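Local coordinates for protein alpha,alpha-trehalose-phosphate synthase (UDP-forming) (Burkholderia multivorans, PDB 5UOF) that belongs to glycosyltransferase family 20, enzymes built on the two-domain GT-B fold, at residues N157-P170 with Y189-F203. Residues are numbered along the deposited sequence; the frame is centred on the assembly and turned at random.
Sequences NPIGFFLHIPFPSP and YDVTGFQTDADRQAF
Strands 159-162 and 191-194 pair in parallel, with axes 4.6 Å apart and 15° between their directions; the ladder runs from Phe-161 N to Val-191 O, Gly-193 N to Phe-161 O and Leu-163 N to Gly-193 O. At its start Asp-190 OD2 accepts from Ile-159 N (2.9 Å) through the anti lone pair, while Arg-151 and Arg-226 form salt bridges with the same carboxylate. Phe-161 CB sits 3.3 Å from the Tyr-189 ring centroid, just 3° off the normal, a CH-pi contact over the centre of one face. Past the strands, Gln-195, its chain bent at chi2, turns its amide nearly perpendicular to the Phe-162 ring, with OE1 at the ring edge, and gives NE2 to His-164 O in a nearly straight bond (3.1 Å). A water accepting from Gln-195 N lies within bonding distance of Leu-163 O and Ile-165 O. Phe-167 N binds Asp-199 OD1 (2.9 Å) from above the carboxylate plane; Asp-199 also completes a capping box with Thr-196. The Phe-167 ring receives the edges of Phe-203 (planes at 79°) and, offset, Phe-194, and Ala-202 CB lies at its own edge. Helix 179-186 adds Met-186 to this aromatic cluster. Within the Rossmann-like sheet of the N-terminal domain of the GT-B fold, strand 159-162 is flanked by 135-139 and 191-194, the latter followed by 226-232, while helix 146-152 packs on Ile-159 and Tyr-189.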
loop_
_atom_site.group_PDB
_atom_site.type_symbol
_atom_site.label_atom_id
_atom_site.label_comp_id
_atom_site.label_asym_id
_atom_site.label_seq_id
_atom_site.Cartn_x
_atom_site.Cartn_y
_atom_site.Cartn_z
ATOM N N ASN A 157 18.046 23.359 20.020
ATOM C CA ASN A 157 17.655 24.308 18.990
ATOM C C ASN A 157 16.300 23.943 18.383
ATOM O O ASN A 157 15.900 22.775 18.393
ATOM C CB ASN A 157 18.697 24.331 17.875
ATOM C CG ASN A 157 20.053 24.775 18.357
ATOM O OD1 ASN A 157 20.672 24.128 19.209
ATOM N ND2 ASN A 157 20.532 25.879 17.805
ATOM N N PRO A 158 15.589 24.917 17.816
ATOM C CA PRO A 158 14.471 24.571 16.930
ATOM C C PRO A 158 14.990 23.749 15.762
ATOM O O PRO A 158 15.958 24.131 15.102
ATOM C CB PRO A 158 13.943 25.936 16.469
ATOM C CG PRO A 158 14.473 26.923 17.490
ATOM C CD PRO A 158 15.802 26.373 17.884
ATOM N N ILE A 159 14.355 22.602 15.514
ATOM C CA ILE A 159 14.729 21.755 14.390
ATOM C C ILE A 159 13.471 21.426 13.612
ATOM O O ILE A 159 12.477 20.997 14.198
ATOM C CB ILE A 159 15.419 20.449 14.826
ATOM C CG1 ILE A 159 16.488 20.717 15.892
ATOM C CG2 ILE A 159 16.051 19.776 13.617
ATOM C CD1 ILE A 159 17.139 19.434 16.426
ATOM N N GLY A 160 13.522 21.612 12.300
ATOM C CA GLY A 160 12.417 21.257 11.432
ATOM C C GLY A 160 12.825 20.184 10.443
ATOM O O GLY A 160 13.990 20.079 10.056
ATOM N N PHE A 161 11.842 19.390 10.023
ATOM C CA PHE A 161 12.038 18.348 9.026
ATOM C C PHE A 161 11.076 18.616 7.887
ATOM O O PHE A 161 9.927 18.993 8.124
ATOM C CB PHE A 161 11.761 16.943 9.623
ATOM C CG PHE A 161 12.003 15.800 8.661
ATOM C CD1 PHE A 161 13.293 15.484 8.240
ATOM C CD2 PHE A 161 10.945 15.011 8.213
ATOM C CE1 PHE A 161 13.518 14.424 7.366
ATOM C CE2 PHE A 161 11.168 13.947 7.339
ATOM C CZ PHE A 161 12.448 13.655 6.915
ATOM N N PHE A 162 11.542 18.443 6.650
ATOM C CA PHE A 162 10.633 18.433 5.508
ATOM C C PHE A 162 10.841 17.154 4.714
ATOM O O PHE A 162 11.953 16.872 4.254
ATOM C CB PHE A 162 10.803 19.651 4.595
ATOM C CG PHE A 162 9.747 19.704 3.520
ATOM C CD1 PHE A 162 8.476 20.148 3.831
ATOM C CD2 PHE A 162 9.993 19.219 2.235
ATOM C CE1 PHE A 162 7.469 20.147 2.873
ATOM C CE2 PHE A 162 8.997 19.239 1.268
ATOM C CZ PHE A 162 7.732 19.699 1.589
ATOM N N LEU A 163 9.766 16.387 4.556
ATOM C CA LEU A 163 9.776 15.164 3.766
ATOM C C LEU A 163 9.380 15.491 2.330
ATOM O O LEU A 163 8.275 15.982 2.084
ATOM C CB LEU A 163 8.807 14.146 4.365
ATOM C CG LEU A 163 8.875 12.752 3.744
ATOM C CD1 LEU A 163 10.226 12.083 4.109
ATOM C CD2 LEU A 163 7.689 11.923 4.245
ATOM N N HIS A 164 10.280 15.223 1.383
ATOM C CA HIS A 164 9.999 15.538 -0.013
ATOM C C HIS A 164 9.209 14.448 -0.729
ATOM O O HIS A 164 8.593 14.723 -1.764
ATOM C CB HIS A 164 11.300 15.798 -0.767
ATOM C CG HIS A 164 12.034 17.012 -0.295
ATOM N ND1 HIS A 164 12.218 18.122 -1.094
ATOM C CD2 HIS A 164 12.612 17.301 0.893
ATOM C CE1 HIS A 164 12.884 19.040 -0.416
ATOM N NE2 HIS A 164 13.147 18.563 0.788
ATOM N N ILE A 165 9.201 13.230 -0.196
ATOM C CA ILE A 165 8.494 12.098 -0.795
ATOM C C ILE A 165 7.175 11.912 -0.047
ATOM O O ILE A 165 6.941 12.601 0.957
ATOM C CB ILE A 165 9.377 10.836 -0.759
ATOM C CG1 ILE A 165 9.670 10.418 0.683
ATOM C CG2 ILE A 165 10.684 11.092 -1.507
ATOM C CD1 ILE A 165 10.290 9.040 0.769
ATOM N N PRO A 166 6.271 11.043 -0.504
ATOM C CA PRO A 166 5.010 10.838 0.226
ATOM C C PRO A 166 5.249 10.280 1.618
ATOM O O PRO A 166 6.292 9.696 1.908
ATOM C CB PRO A 166 4.256 9.819 -0.644
ATOM C CG PRO A 166 4.896 9.940 -2.028
ATOM C CD PRO A 166 6.355 10.179 -1.693
ATOM N N PHE A 167 4.270 10.487 2.499
ATOM C CA PHE A 167 4.261 9.742 3.756
ATOM C C PHE A 167 3.085 8.783 3.726
ATOM O O PHE A 167 1.931 9.227 3.617
ATOM C CB PHE A 167 4.181 10.652 4.981
ATOM C CG PHE A 167 4.512 9.937 6.254
ATOM C CD1 PHE A 167 5.831 9.723 6.601
ATOM C CD2 PHE A 167 3.508 9.439 7.078
ATOM C CE1 PHE A 167 6.155 9.028 7.769
ATOM C CE2 PHE A 167 3.829 8.756 8.252
ATOM C CZ PHE A 167 5.152 8.562 8.597
ATOM N N PRO A 168 3.333 7.476 3.789
ATOM C CA PRO A 168 2.253 6.507 3.607
ATOM C C PRO A 168 1.326 6.426 4.811
ATOM O O PRO A 168 1.705 6.712 5.948
ATOM C CB PRO A 168 3.002 5.189 3.395
ATOM C CG PRO A 168 4.257 5.353 4.219
ATOM C CD PRO A 168 4.616 6.827 4.127
ATOM N N SER A 169 0.082 6.019 4.531
ATOM C CA SER A 169 -0.891 5.772 5.587
ATOM C C SER A 169 -0.400 4.652 6.517
ATOM O O SER A 169 0.467 3.859 6.145
ATOM C CB SER A 169 -2.239 5.411 4.969
ATOM O OG SER A 169 -2.104 4.281 4.134
ATOM N N PRO A 170 -0.928 4.585 7.748
ATOM C CA PRO A 170 -0.326 3.668 8.744
ATOM C C PRO A 170 -0.297 2.214 8.305
ATOM O O PRO A 170 0.691 1.516 8.563
ATOM C CB PRO A 170 -1.209 3.871 9.984
ATOM C CG PRO A 170 -1.780 5.247 9.826
ATOM C CD PRO A 170 -1.952 5.460 8.351
ATOM N N TYR A 189 11.602 16.412 15.989
ATOM C CA TYR A 189 11.527 17.724 15.358
ATOM C C TYR A 189 10.471 18.598 16.026
ATOM O O TYR A 189 9.426 18.115 16.467
ATOM C CB TYR A 189 11.198 17.580 13.864
ATOM C CG TYR A 189 12.279 16.857 13.099
ATOM C CD1 TYR A 189 13.401 17.544 12.644
ATOM C CD2 TYR A 189 12.192 15.480 12.845
ATOM C CE1 TYR A 189 14.413 16.897 11.953
ATOM C CE2 TYR A 189 13.208 14.817 12.165
ATOM C CZ TYR A 189 14.322 15.532 11.731
ATOM O OH TYR A 189 15.347 14.898 11.062
ATOM N N ASP A 190 10.751 19.906 16.095
ATOM C CA ASP A 190 9.720 20.850 16.511
ATOM C C ASP A 190 8.712 21.102 15.404
ATOM O O ASP A 190 7.551 21.418 15.689
ATOM C CB ASP A 190 10.348 22.172 16.938
ATOM C CG ASP A 190 11.354 21.981 18.027
ATOM O OD1 ASP A 190 10.936 21.641 19.153
ATOM O OD2 ASP A 190 12.558 22.114 17.735
ATOM N N VAL A 191 9.139 20.977 14.150
ATOM C CA VAL A 191 8.269 21.119 12.990
ATOM C C VAL A 191 8.523 19.941 12.060
ATOM O O VAL A 191 9.674 19.668 11.692
ATOM C CB VAL A 191 8.509 22.447 12.243
ATOM C CG1 VAL A 191 7.533 22.579 11.063
ATOM C CG2 VAL A 191 8.396 23.656 13.192
ATOM N N THR A 192 7.458 19.232 11.697
ATOM C CA THR A 192 7.526 18.130 10.744
ATOM C C THR A 192 6.635 18.490 9.563
ATOM O O THR A 192 5.406 18.518 9.696
ATOM C CB THR A 192 7.099 16.820 11.405
ATOM O OG1 THR A 192 7.938 16.578 12.543
ATOM C CG2 THR A 192 7.243 15.670 10.446
ATOM N N GLY A 193 7.251 18.777 8.422
ATOM C CA GLY A 193 6.540 19.262 7.253
ATOM C C GLY A 193 6.456 18.209 6.170
ATOM O O GLY A 193 7.373 17.400 5.997
ATOM N N PHE A 194 5.340 18.237 5.444
ATOM C CA PHE A 194 5.024 17.284 4.395
ATOM C C PHE A 194 4.623 18.019 3.122
ATOM O O PHE A 194 4.305 19.209 3.136
ATOM C CB PHE A 194 3.886 16.351 4.825
ATOM C CG PHE A 194 4.206 15.547 6.052
ATOM C CD1 PHE A 194 4.843 14.329 5.936
ATOM C CD2 PHE A 194 3.885 16.027 7.312
ATOM C CE1 PHE A 194 5.160 13.588 7.066
ATOM C CE2 PHE A 194 4.192 15.297 8.443
ATOM C CZ PHE A 194 4.824 14.069 8.313
ATOM N N GLN A 195 4.599 17.277 2.014
ATOM C CA GLN A 195 4.207 17.886 0.745
ATOM C C GLN A 195 2.721 18.239 0.725
ATOM O O GLN A 195 2.344 19.335 0.291
ATOM C CB GLN A 195 4.561 16.962 -0.426
ATOM C CG GLN A 195 6.088 16.825 -0.670
ATOM C CD GLN A 195 6.679 17.943 -1.541
ATOM O OE1 GLN A 195 6.124 19.045 -1.646
ATOM N NE2 GLN A 195 7.803 17.646 -2.187
ATOM N N THR A 196 1.849 17.314 1.154
ATOM C CA THR A 196 0.413 17.501 0.961
ATOM C C THR A 196 -0.343 17.258 2.259
ATOM O O THR A 196 0.179 16.663 3.200
ATOM C CB THR A 196 -0.152 16.558 -0.114
ATOM O OG1 THR A 196 -0.086 15.200 0.344
ATOM C CG2 THR A 196 0.618 16.695 -1.432
ATOM N N ASP A 197 -1.601 17.723 2.285
ATOM C CA ASP A 197 -2.452 17.458 3.441
ATOM C C ASP A 197 -2.601 15.964 3.687
ATOM O O ASP A 197 -2.677 15.531 4.841
ATOM C CB ASP A 197 -3.828 18.096 3.250
ATOM C CG ASP A 197 -4.647 18.100 4.528
ATOM O OD1 ASP A 197 -4.227 18.760 5.503
ATOM O OD2 ASP A 197 -5.707 17.442 4.562
ATOM N N ALA A 198 -2.638 15.164 2.621
ATOM C CA ALA A 198 -2.781 13.722 2.779
ATOM C C ALA A 198 -1.585 13.129 3.508
ATOM O O ALA A 198 -1.750 12.248 4.357
ATOM C CB ALA A 198 -2.962 13.061 1.413
ATOM N N ASP A 199 -0.369 13.590 3.177
ATOM C CA ASP A 199 0.823 13.136 3.890
ATOM C C ASP A 199 0.749 13.533 5.359
ATOM O O ASP A 199 1.033 12.728 6.254
ATOM C CB ASP A 199 2.084 13.733 3.249
ATOM C CG ASP A 199 2.243 13.347 1.795
ATOM O OD1 ASP A 199 2.072 12.151 1.475
ATOM O OD2 ASP A 199 2.540 14.245 0.977
ATOM N N ARG A 200 0.387 14.789 5.621
ATOM C CA ARG A 200 0.223 15.261 6.991
ATOM C C ARG A 200 -0.795 14.417 7.748
ATOM O O ARG A 200 -0.571 14.050 8.911
ATOM C CB ARG A 200 -0.200 16.734 6.974
ATOM C CG ARG A 200 -0.470 17.331 8.344
ATOM C CD ARG A 200 -1.422 18.523 8.274
ATOM N NE ARG A 200 -2.721 18.135 7.729
ATOM C CZ ARG A 200 -3.643 17.458 8.412
ATOM N NH1 ARG A 200 -3.413 17.094 9.668
ATOM N NH2 ARG A 200 -4.795 17.139 7.836
ATOM N N GLN A 201 -1.919 14.094 7.100
ATOM C CA GLN A 201 -2.955 13.313 7.768
ATOM C C GLN A 201 -2.510 11.878 8.011
ATOM O O GLN A 201 -2.891 11.288 9.026
ATOM C CB GLN A 201 -4.247 13.321 6.949
ATOM C CG GLN A 201 -5.425 12.707 7.698
ATOM C CD GLN A 201 -5.830 13.517 8.923
ATOM O OE1 GLN A 201 -6.122 14.710 8.818
ATOM N NE2 GLN A 201 -5.862 12.872 10.085
ATOM N N ALA A 202 -1.725 11.297 7.094
ATOM C CA ALA A 202 -1.219 9.941 7.308
ATOM C C ALA A 202 -0.367 9.869 8.567
ATOM O O ALA A 202 -0.486 8.925 9.363
ATOM C CB ALA A 202 -0.407 9.482 6.094
ATOM N N PHE A 203 0.509 10.857 8.761
ATOM C CA PHE A 203 1.334 10.902 9.962
ATOM C C PHE A 203 0.468 11.097 11.202
ATOM O O PHE A 203 0.635 10.398 12.209
ATOM C CB PHE A 203 2.363 12.024 9.817
ATOM C CG PHE A 203 3.281 12.177 10.994
ATOM C CD1 PHE A 203 4.308 11.269 11.213
ATOM C CD2 PHE A 203 3.142 13.248 11.869
ATOM C CE1 PHE A 203 5.167 11.412 12.299
ATOM C CE2 PHE A 203 4.001 13.399 12.957
ATOM C CZ PHE A 203 5.014 12.477 13.171
HETATM O O HOH W 1 5.730 14.702 2.306
HETATM O O HOH W 2 1.177 6.640 8.771
#